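Long-range contacts in sugar-binding transport ATP-binding protein (Pyrococcus horikoshii, PDB 1V43), which binds ATP and probably hydrolyses it to power sugar uptake, as the ATPase subunit of an ABC-type sugar transporter: residues L285-E296 with K352-F363; A308-F316 with I325-E333. All coordinates share one frame; numbering follows the deposited sequence.

Both contacts belong to the C-terminal, TOBE-containing part of the chain, away from the ATP-binding residues of the P-loop. Contact 2 joins the hairpin strands 307-319 and 323-330, and along the chain it is nested inside the loop that contact 1 closes. Their centres lie about 12 Å apart. Strand 350-356 connects them: on one edge it pairs with 293-295 in contact 1, and on the other it meets strand 307-319 of contact 2, where M355 N lies 2.8 Å from A308 O and V353 N 3.1 Å from L310 O, both probable hydrogen bonds. Side chains also meet, V353 CG1 reaching F330 CZ at 3.3 Å.

Contact 1. Residues L285-E296 with K352-F363; sequences LFGIRPEHMTVE and KVIMDLDMIHVF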
loop_
_atom_site.group_PDB
_atom_site.type_symbol
_atom_site.label_atom_id
_atom_site.label_comp_id
_atom_site.label_asym_id
_atom_site.label_seq_id
_atom_site.Cartn_x
_atom_site.Cartn_y
_atom_site.Cartn_z
ATOM N N LEU A 285 12.894 -15.116 20.029
ATOM C CA LEU A 285 12.653 -14.577 18.701
ATOM C C LEU A 285 13.279 -13.186 18.606
ATOM O O LEU A 285 12.951 -12.288 19.384
ATOM C CB LEU A 285 11.148 -14.522 18.421
ATOM C CG LEU A 285 10.420 -15.871 18.481
ATOM C CD1 LEU A 285 8.952 -15.677 18.173
ATOM C CD2 LEU A 285 11.039 -16.857 17.486
ATOM N N PHE A 286 14.209 -13.043 17.669
ATOM C CA PHE A 286 14.926 -11.796 17.410
ATOM C C PHE A 286 14.150 -10.999 16.357
ATOM O O PHE A 286 13.648 -11.565 15.392
ATOM C CB PHE A 286 16.323 -12.118 16.876
ATOM C CG PHE A 286 17.077 -10.924 16.351
ATOM C CD1 PHE A 286 17.627 -9.991 17.218
ATOM C CD2 PHE A 286 17.251 -10.745 14.986
ATOM C CE1 PHE A 286 18.344 -8.903 16.733
ATOM C CE2 PHE A 286 17.965 -9.661 14.496
ATOM C CZ PHE A 286 18.513 -8.740 15.373
ATOM N N GLY A 287 14.063 -9.690 16.542
ATOM C CA GLY A 287 13.344 -8.873 15.588
ATOM C C GLY A 287 13.996 -7.532 15.310
ATOM O O GLY A 287 14.460 -6.848 16.225
ATOM N N ILE A 288 14.057 -7.162 14.035
ATOM C CA ILE A 288 14.617 -5.874 13.643
ATOM C C ILE A 288 13.890 -5.482 12.371
ATOM O O ILE A 288 13.738 -6.304 11.473
ATOM C CB ILE A 288 16.152 -5.940 13.425
ATOM C CG1 ILE A 288 16.674 -4.535 13.136
ATOM C CG2 ILE A 288 16.507 -6.914 12.312
ATOM C CD1 ILE A 288 18.151 -4.476 12.954
ATOM N N ARG A 289 13.395 -4.244 12.317
ATOM C CA ARG A 289 12.635 -3.780 11.150
ATOM C C ARG A 289 13.515 -3.439 9.955
ATOM O O ARG A 289 14.610 -2.921 10.130
ATOM C CB ARG A 289 11.798 -2.536 11.503
ATOM C CG ARG A 289 10.736 -2.760 12.562
ATOM C CD ARG A 289 9.852 -1.537 12.656
ATOM N NE ARG A 289 8.912 -1.578 13.767
ATOM C CZ ARG A 289 7.714 -2.138 13.732
ATOM N NH1 ARG A 289 7.284 -2.735 12.627
ATOM N NH2 ARG A 289 6.915 -2.050 14.791
ATOM N N PRO A 290 13.031 -3.719 8.729
ATOM C CA PRO A 290 13.730 -3.453 7.460
ATOM C C PRO A 290 14.290 -2.023 7.431
ATOM O O PRO A 290 15.420 -1.793 6.992
ATOM C CB PRO A 290 12.635 -3.640 6.409
ATOM C CG PRO A 290 11.760 -4.725 7.028
ATOM C CD PRO A 290 11.682 -4.273 8.486
ATOM N N GLU A 291 13.488 -1.076 7.914
ATOM C CA GLU A 291 13.876 0.332 7.946
ATOM C C GLU A 291 14.855 0.666 9.070
ATOM O O GLU A 291 15.287 1.812 9.177
ATOM C CB GLU A 291 12.645 1.241 8.077
ATOM C CG GLU A 291 11.919 1.127 9.428
ATOM C CD GLU A 291 10.752 0.140 9.406
ATOM O OE1 GLU A 291 10.845 -0.895 8.720
ATOM O OE2 GLU A 291 9.740 0.401 10.088
ATOM N N HIS A 292 15.193 -0.314 9.912
ATOM C CA HIS A 292 16.138 -0.056 10.992
ATOM C C HIS A 292 17.481 -0.697 10.704
ATOM O O HIS A 292 18.306 -0.892 11.593
ATOM C CB HIS A 292 15.589 -0.524 12.351
ATOM C CG HIS A 292 14.424 0.286 12.831
ATOM N ND1 HIS A 292 14.219 1.590 12.435
ATOM C CD2 HIS A 292 13.372 -0.035 13.624
ATOM C CE1 HIS A 292 13.089 2.035 12.951
ATOM N NE2 HIS A 292 12.554 1.069 13.677
ATOM N N MET A 293 17.686 -1.011 9.434
ATOM C CA MET A 293 18.926 -1.599 8.955
ATOM C C MET A 293 19.330 -0.770 7.755
ATOM O O MET A 293 18.541 0.023 7.236
ATOM C CB MET A 293 18.709 -3.045 8.510
ATOM C CG MET A 293 18.328 -4.010 9.625
ATOM S SD MET A 293 17.688 -5.570 8.977
ATOM C CE MET A 293 19.066 -6.242 8.523
ATOM N N THR A 294 20.564 -0.953 7.310
ATOM C CA THR A 294 21.058 -0.237 6.147
ATOM C C THR A 294 22.155 -1.087 5.518
ATOM O O THR A 294 22.411 -2.203 5.969
ATOM C CB THR A 294 21.608 1.143 6.544
ATOM O OG1 THR A 294 21.790 1.938 5.363
ATOM C CG2 THR A 294 22.942 1.009 7.285
ATOM N N VAL A 295 22.782 -0.576 4.467
ATOM C CA VAL A 295 23.861 -1.298 3.789
ATOM C C VAL A 295 25.121 -0.433 3.795
ATOM O O VAL A 295 25.038 0.779 3.634
ATOM C CB VAL A 295 23.501 -1.604 2.312
ATOM C CG1 VAL A 295 24.733 -2.055 1.567
ATOM C CG2 VAL A 295 22.437 -2.682 2.229
ATOM N N GLU A 296 26.284 -1.051 3.976
ATOM C CA GLU A 296 27.537 -0.301 3.979
ATOM C C GLU A 296 27.700 0.516 2.704
ATOM O O GLU A 296 27.369 0.048 1.608
ATOM C CB GLU A 296 28.741 -1.237 4.091
ATOM C CG GLU A 296 30.069 -0.502 3.874
ATOM C CD GLU A 296 31.270 -1.430 3.825
ATOM O OE1 GLU A 296 31.365 -2.238 2.851
ATOM O OE2 GLU A 296 32.122 -1.343 4.761
ATOM N N LYS A 352 27.179 -5.548 3.068
ATOM C CA LYS A 352 27.421 -5.535 4.504
ATOM C C LYS A 352 26.175 -4.918 5.107
ATOM O O LYS A 352 25.984 -3.710 5.037
ATOM C CB LYS A 352 28.627 -4.664 4.874
ATOM C CG LYS A 352 29.977 -5.342 4.763
ATOM C CD LYS A 352 31.113 -4.356 5.065
ATOM C CE LYS A 352 32.482 -4.946 4.717
ATOM N NZ LYS A 352 33.571 -3.922 4.770
ATOM N N VAL A 353 25.324 -5.748 5.689
ATOM C CA VAL A 353 24.108 -5.252 6.297
ATOM C C VAL A 353 24.418 -4.713 7.689
ATOM O O VAL A 353 25.026 -5.396 8.512
ATOM C CB VAL A 353 23.057 -6.360 6.401
ATOM C CG1 VAL A 353 21.816 -5.817 7.078
ATOM C CG2 VAL A 353 22.715 -6.895 5.006
ATOM N N ILE A 354 23.996 -3.480 7.942
ATOM C CA ILE A 354 24.224 -2.839 9.230
ATOM C C ILE A 354 22.922 -2.702 10.016
ATOM O O ILE A 354 22.010 -1.997 9.583
ATOM C CB ILE A 354 24.822 -1.428 9.046
ATOM C CG1 ILE A 354 25.959 -1.467 8.025
ATOM C CG2 ILE A 354 25.357 -0.916 10.372
ATOM C CD1 ILE A 354 26.645 -0.125 7.825
ATOM N N MET A 355 22.849 -3.373 11.166
ATOM C CA MET A 355 21.678 -3.329 12.039
ATOM C C MET A 355 21.822 -2.282 13.156
ATOM O O MET A 355 22.894 -2.154 13.776
ATOM C CB MET A 355 21.443 -4.691 12.711
ATOM C CG MET A 355 21.466 -5.896 11.790
ATOM S SD MET A 355 20.862 -7.394 12.620
ATOM C CE MET A 355 21.317 -7.049 14.329
ATOM N N ASP A 356 20.744 -1.548 13.419
ATOM C CA ASP A 356 20.752 -0.555 14.491
ATOM C C ASP A 356 20.377 -1.291 15.776
ATOM O O ASP A 356 19.204 -1.590 16.016
ATOM C CB ASP A 356 19.729 0.562 14.237
ATOM C CG ASP A 356 19.838 1.699 15.259
ATOM O OD1 ASP A 356 20.293 1.459 16.405
ATOM O OD2 ASP A 356 19.458 2.837 14.923
ATOM N N LEU A 357 21.386 -1.575 16.592
ATOM C CA LEU A 357 21.214 -2.287 17.849
ATOM C C LEU A 357 20.214 -1.660 18.815
ATOM O O LEU A 357 19.625 -2.356 19.640
ATOM C CB LEU A 357 22.581 -2.448 18.532
ATOM C CG LEU A 357 23.216 -3.847 18.488
ATOM C CD1 LEU A 357 22.790 -4.597 17.237
ATOM C CD2 LEU A 357 24.729 -3.721 18.542
ATOM N N ASP A 358 20.015 -0.353 18.712
ATOM C CA ASP A 358 19.080 0.324 19.594
ATOM C C ASP A 358 17.627 0.133 19.160
ATOM O O ASP A 358 16.705 0.463 19.906
ATOM C CB ASP A 358 19.427 1.811 19.674
ATOM C CG ASP A 358 20.673 2.076 20.515
ATOM O OD1 ASP A 358 21.439 3.002 20.173
ATOM O OD2 ASP A 358 20.882 1.363 21.525
ATOM N N MET A 359 17.428 -0.405 17.960
ATOM C CA MET A 359 16.084 -0.642 17.433
ATOM C C MET A 359 15.738 -2.134 17.414
ATOM O O MET A 359 14.777 -2.547 16.773
ATOM C CB MET A 359 15.954 -0.089 16.007
ATOM C CG MET A 359 16.174 1.412 15.875
ATOM S SD MET A 359 15.114 2.386 16.964
ATOM C CE MET A 359 13.705 2.550 16.017
ATOM N N ILE A 360 16.517 -2.937 18.128
ATOM C CA ILE A 360 16.289 -4.375 18.159
ATOM C C ILE A 360 15.244 -4.820 19.174
ATOM O O ILE A 360 15.014 -4.156 20.178
ATOM C CB ILE A 360 17.620 -5.115 18.423
ATOM C CG1 ILE A 360 18.440 -5.141 17.132
ATOM C CG2 ILE A 360 17.365 -6.508 18.967
ATOM C CD1 ILE A 360 19.726 -5.918 17.226
ATOM N N HIS A 361 14.603 -5.946 18.889
ATOM C CA HIS A 361 13.595 -6.515 19.781
ATOM C C HIS A 361 13.893 -8.003 19.997
ATOM O O HIS A 361 14.553 -8.644 19.173
ATOM C CB HIS A 361 12.191 -6.362 19.177
ATOM C CG HIS A 361 11.812 -4.947 18.871
ATOM N ND1 HIS A 361 11.279 -4.095 19.817
ATOM C CD2 HIS A 361 11.954 -4.213 17.741
ATOM C CE1 HIS A 361 11.113 -2.898 19.281
ATOM N NE2 HIS A 361 11.515 -2.944 18.023
ATOM N N VAL A 362 13.402 -8.539 21.110
ATOM C CA VAL A 362 13.574 -9.945 21.457
ATOM C C VAL A 362 12.266 -10.400 22.098
ATOM O O VAL A 362 11.811 -9.799 23.063
ATOM C CB VAL A 362 14.704 -10.150 22.487
ATOM C CG1 VAL A 362 14.922 -11.654 22.709
ATOM C CG2 VAL A 362 15.985 -9.462 22.022
ATOM N N PHE A 363 11.653 -11.445 21.561
ATOM C CA PHE A 363 10.394 -11.935 22.110
ATOM C C PHE A 363 10.523 -13.386 22.592
ATOM O O PHE A 363 11.178 -14.215 21.948
ATOM C CB PHE A 363 9.276 -11.869 21.049
ATOM C CG PHE A 363 9.162 -10.538 20.341
ATOM C CD1 PHE A 363 10.032 -10.206 19.305
ATOM C CD2 PHE A 363 8.170 -9.622 20.703
ATOM C CE1 PHE A 363 9.917 -8.979 18.634
ATOM C CE2 PHE A 363 8.044 -8.391 20.042
ATOM C CZ PHE A 363 8.922 -8.074 19.006
HETATM O O HOH W 1 9.954 -1.038 16.520
#
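Bends at chi2 (-54°) and chi3 (-86°) of M359 fold its methyl back over the imidazole of H292. The contact comprises two antiparallel strand pairings in two different sheets, 285-288 with 361-363 and 293-295 with 352-356, consistent with the OB-like domain of MalK-type ATPases. M359 CE makes a CH-pi contact 3.3 Å from the H292 ring centroid, the sulfur lies over the same face, and CG of E291 covers the opposite one. On this side of H292 and H361, a water accepts from R289 NE and also bonds H361 NE2, tying the two segments together.

An apolar cluster bridges the two pairings. F286, with CG anti to its backbone N, offers its ring edge to I360, whose CD1 lies 3.3 Å from F286 CE1 in the ring plane. The M355 side chain runs in the direction opposite to that of F286 and comes to meet it, with M355 CE 3.4 Å from F286 CZ and the sulfur at the ring edge in a Met-aromatic contact. I288 CD1 presses tightly on M355 CB at 3.3 Å.

Toward the far end, T294 CG2 lies alongside I354 CB at 3.5 Å. There the extended chains of E296 and K352 run side by side, and K352 NZ meets the syn side of E296 OE2 at 3.0 Å, 21° out of the carboxylate plane, with a weak second bond to E296 OE1 at 3.4 Å.

Contact 2. Residues A308-F316 with I325-E333; sequences ARLIGKVDF and ILHVKFGDE
A classic beta bulge sets D315 and F316 together against the single residue H327, shifting the register of the antiparallel hairpin 307-319/323-330 by one. H327 O takes two backbone donors: D315 N at 2.7 Å, nearly in line with the carbonyl bond, and F316 N through a weak bond at 3.4 Å. The bulge is closed by H327 N, which donates to F316 O at 2.8 Å. Beyond it, V314 and V328 form a non-hydrogen-bonded pair.

F316 and H327 point the same way from the sheet and form a T-shaped stack, the CD2 edge of the phenylalanine facing the imidazole with the planes at 65° and the centroids of the F316 and H327 rings 5.5 Å apart. H327 NE2 is hydrogen-bonded to E318 OE2, which fixes the turn of the ring, while F316 and H327 also pack on A182 and V178 of the second subunit. With an alanine at H327, E318 would probably lose this partner and the edge of F316 would be left facing a gap beside the other subunit.

D315, its CG anti to the backbone N (chi1 -177°), lays OD1 3.4 Å from K329 CE, but K329 NZ stays 4.1 Å from D315 OD1, beyond a salt bridge. The firmer ion pair is D315 OD2 with K186 of the second subunit.

Further along the hairpin, G312 passes so close to K329 O that a CB there would clash with it. L310 crosses the F330 side chain at about a right angle, with its CB over one face of that poorly ordered ring.

Within the chain, the E318 carboxylate would tend to favour a protonated H327. Across the subunit boundary the polar hold rests on D315, which the two lysines are likely to keep ionised, and the apolar hold on the F316 and H327 rings.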
loop_
_atom_site.group_PDB
_atom_site.type_symbol
_atom_site.label_atom_id
_atom_site.label_comp_id
_atom_site.label_asym_id
_atom_site.label_seq_id
_atom_site.Cartn_x
_atom_site.Cartn_y
_atom_site.Cartn_z
ATOM N N ALA A 308 25.622 -3.520 14.422
ATOM C CA ALA A 308 26.044 -4.895 14.211
ATOM C C ALA A 308 26.129 -5.088 12.701
ATOM O O ALA A 308 25.287 -4.585 11.955
ATOM C CB ALA A 308 25.044 -5.854 14.810
ATOM N N ARG A 309 27.163 -5.795 12.261
ATOM C CA ARG A 309 27.391 -6.067 10.844
ATOM C C ARG A 309 27.172 -7.555 10.528
ATOM O O ARG A 309 27.317 -8.412 11.403
ATOM C CB ARG A 309 28.831 -5.691 10.461
ATOM C CG ARG A 309 29.038 -4.312 9.843
ATOM C CD ARG A 309 28.981 -3.163 10.846
ATOM N NE ARG A 309 29.305 -1.892 10.191
ATOM C CZ ARG A 309 29.208 -0.693 10.760
ATOM N NH1 ARG A 309 28.794 -0.574 12.011
ATOM N NH2 ARG A 309 29.522 0.394 10.073
ATOM N N LEU A 310 26.814 -7.850 9.277
ATOM C CA LEU A 310 26.607 -9.228 8.818
ATOM C C LEU A 310 26.651 -9.207 7.301
ATOM O O LEU A 310 25.771 -8.634 6.661
ATOM C CB LEU A 310 25.246 -9.790 9.251
ATOM C CG LEU A 310 24.661 -9.537 10.642
ATOM C CD1 LEU A 310 24.006 -8.163 10.681
ATOM C CD2 LEU A 310 23.617 -10.600 10.956
ATOM N N ILE A 311 27.673 -9.819 6.718
ATOM C CA ILE A 311 27.787 -9.843 5.267
ATOM C C ILE A 311 26.840 -10.880 4.674
ATOM O O ILE A 311 26.720 -11.992 5.185
ATOM C CB ILE A 311 29.241 -10.133 4.816
ATOM C CG1 ILE A 311 30.122 -8.919 5.138
ATOM C CG2 ILE A 311 29.277 -10.454 3.324
ATOM C CD1 ILE A 311 31.558 -9.013 4.632
ATOM N N GLY A 312 26.154 -10.503 3.603
ATOM C CA GLY A 312 25.225 -11.422 2.983
ATOM C C GLY A 312 25.036 -11.115 1.521
ATOM O O GLY A 312 25.498 -10.086 1.034
ATOM N N LYS A 313 24.366 -12.012 0.811
ATOM C CA LYS A 313 24.113 -11.814 -0.608
ATOM C C LYS A 313 22.672 -11.402 -0.836
ATOM O O LYS A 313 21.754 -11.905 -0.183
ATOM C CB LYS A 313 24.401 -13.093 -1.408
ATOM C CG LYS A 313 25.882 -13.383 -1.598
ATOM C CD LYS A 313 26.104 -14.613 -2.461
ATOM C CE LYS A 313 27.586 -14.870 -2.688
ATOM N NZ LYS A 313 27.804 -16.074 -3.537
ATOM N N VAL A 314 22.491 -10.472 -1.765
ATOM C CA VAL A 314 21.174 -9.985 -2.126
ATOM C C VAL A 314 20.471 -11.053 -2.945
ATOM O O VAL A 314 20.957 -11.448 -3.999
ATOM C CB VAL A 314 21.263 -8.726 -2.995
ATOM C CG1 VAL A 314 19.870 -8.278 -3.386
ATOM C CG2 VAL A 314 21.997 -7.628 -2.248
ATOM N N ASP A 315 19.328 -11.512 -2.461
ATOM C CA ASP A 315 18.550 -12.525 -3.153
ATOM C C ASP A 315 17.538 -11.916 -4.133
ATOM O O ASP A 315 17.204 -12.520 -5.151
ATOM C CB ASP A 315 17.809 -13.372 -2.129
ATOM C CG ASP A 315 17.039 -14.502 -2.763
ATOM O OD1 ASP A 315 17.675 -15.387 -3.369
ATOM O OD2 ASP A 315 15.801 -14.502 -2.652
ATOM N N PHE A 316 17.036 -10.729 -3.816
ATOM C CA PHE A 316 16.061 -10.066 -4.680
ATOM C C PHE A 316 15.922 -8.597 -4.314
ATOM O O PHE A 316 16.152 -8.198 -3.164
ATOM C CB PHE A 316 14.699 -10.743 -4.571
ATOM C CG PHE A 316 13.690 -10.249 -5.575
ATOM C CD1 PHE A 316 13.808 -10.579 -6.928
ATOM C CD2 PHE A 316 12.607 -9.473 -5.169
ATOM C CE1 PHE A 316 12.861 -10.149 -7.867
ATOM C CE2 PHE A 316 11.647 -9.035 -6.100
ATOM C CZ PHE A 316 11.779 -9.375 -7.450
ATOM N N ILE A 325 13.671 -2.011 -1.655
ATOM C CA ILE A 325 13.677 -3.076 -0.657
ATOM C C ILE A 325 14.534 -4.271 -1.055
ATOM O O ILE A 325 14.269 -4.950 -2.052
ATOM C CB ILE A 325 12.262 -3.577 -0.361
ATOM C CG1 ILE A 325 11.379 -2.388 -0.003
ATOM C CG2 ILE A 325 12.294 -4.581 0.818
ATOM C CD1 ILE A 325 9.948 -2.758 0.265
ATOM N N LEU A 326 15.555 -4.537 -0.252
ATOM C CA LEU A 326 16.458 -5.649 -0.524
ATOM C C LEU A 326 16.130 -6.875 0.315
ATOM O O LEU A 326 15.909 -6.767 1.525
ATOM C CB LEU A 326 17.899 -5.249 -0.213
ATOM C CG LEU A 326 18.413 -3.917 -0.744
ATOM C CD1 LEU A 326 19.852 -3.731 -0.253
ATOM C CD2 LEU A 326 18.336 -3.883 -2.263
ATOM N N HIS A 327 16.095 -8.036 -0.335
ATOM C CA HIS A 327 15.862 -9.296 0.362
ATOM C C HIS A 327 17.265 -9.882 0.434
ATOM O O HIS A 327 17.797 -10.358 -0.569
ATOM C CB HIS A 327 14.931 -10.213 -0.433
ATOM C CG HIS A 327 13.594 -9.605 -0.745
ATOM N ND1 HIS A 327 12.526 -10.351 -1.194
ATOM C CD2 HIS A 327 13.165 -8.320 -0.714
ATOM C CE1 HIS A 327 11.497 -9.554 -1.427
ATOM N NE2 HIS A 327 11.859 -8.315 -1.145
ATOM N N VAL A 328 17.873 -9.799 1.617
ATOM C CA VAL A 328 19.229 -10.276 1.825
ATOM C C VAL A 328 19.261 -11.552 2.636
ATOM O O VAL A 328 18.566 -11.672 3.648
ATOM C CB VAL A 328 20.082 -9.238 2.582
ATOM C CG1 VAL A 328 21.548 -9.647 2.532
ATOM C CG2 VAL A 328 19.888 -7.864 1.994
ATOM N N LYS A 329 20.078 -12.501 2.190
ATOM C CA LYS A 329 20.216 -13.768 2.887
ATOM C C LYS A 329 21.190 -13.635 4.046
ATOM O O LYS A 329 22.369 -13.382 3.839
ATOM C CB LYS A 329 20.724 -14.859 1.941
ATOM C CG LYS A 329 19.709 -15.366 0.927
ATOM C CD LYS A 329 20.276 -16.572 0.183
ATOM C CE LYS A 329 19.329 -17.105 -0.885
ATOM N NZ LYS A 329 19.924 -18.274 -1.601
ATOM N N PHE A 330 20.677 -13.784 5.263
ATOM C CA PHE A 330 21.484 -13.725 6.480
ATOM C C PHE A 330 21.781 -15.178 6.812
ATOM O O PHE A 330 20.932 -15.868 7.381
ATOM C CB PHE A 330 20.680 -13.109 7.626
ATOM C CG PHE A 330 20.830 -11.626 7.751
ATOM C CD1 PHE A 330 20.848 -10.813 6.623
ATOM C CD2 PHE A 330 20.925 -11.035 9.005
ATOM C CE1 PHE A 330 20.960 -9.430 6.745
ATOM C CE2 PHE A 330 21.037 -9.655 9.138
ATOM C CZ PHE A 330 21.054 -8.852 8.007
ATOM N N GLY A 331 22.974 -15.648 6.461
ATOM C CA GLY A 331 23.288 -17.038 6.724
ATOM C C GLY A 331 22.223 -17.832 5.999
ATOM O O GLY A 331 22.008 -17.624 4.805
ATOM N N ASP A 332 21.537 -18.719 6.715
ATOM C CA ASP A 332 20.475 -19.533 6.117
ATOM C C ASP A 332 19.151 -18.779 6.085
ATOM O O ASP A 332 18.172 -19.253 5.500
ATOM C CB ASP A 332 20.264 -20.830 6.911
ATOM C CG ASP A 332 21.448 -21.775 6.828
ATOM O OD1 ASP A 332 21.882 -22.090 5.696
ATOM O OD2 ASP A 332 21.932 -22.211 7.899
ATOM N N GLU A 333 19.130 -17.604 6.710
ATOM C CA GLU A 333 17.916 -16.803 6.789
ATOM C C GLU A 333 17.748 -15.762 5.690
ATOM O O GLU A 333 18.691 -15.436 4.971
ATOM C CB GLU A 333 17.854 -16.118 8.151
ATOM C CG GLU A 333 16.526 -16.284 8.845
ATOM C CD GLU A 333 16.185 -17.734 9.110
ATOM O OE1 GLU A 333 17.005 -18.433 9.743
ATOM O OE2 GLU A 333 15.094 -18.174 8.688
#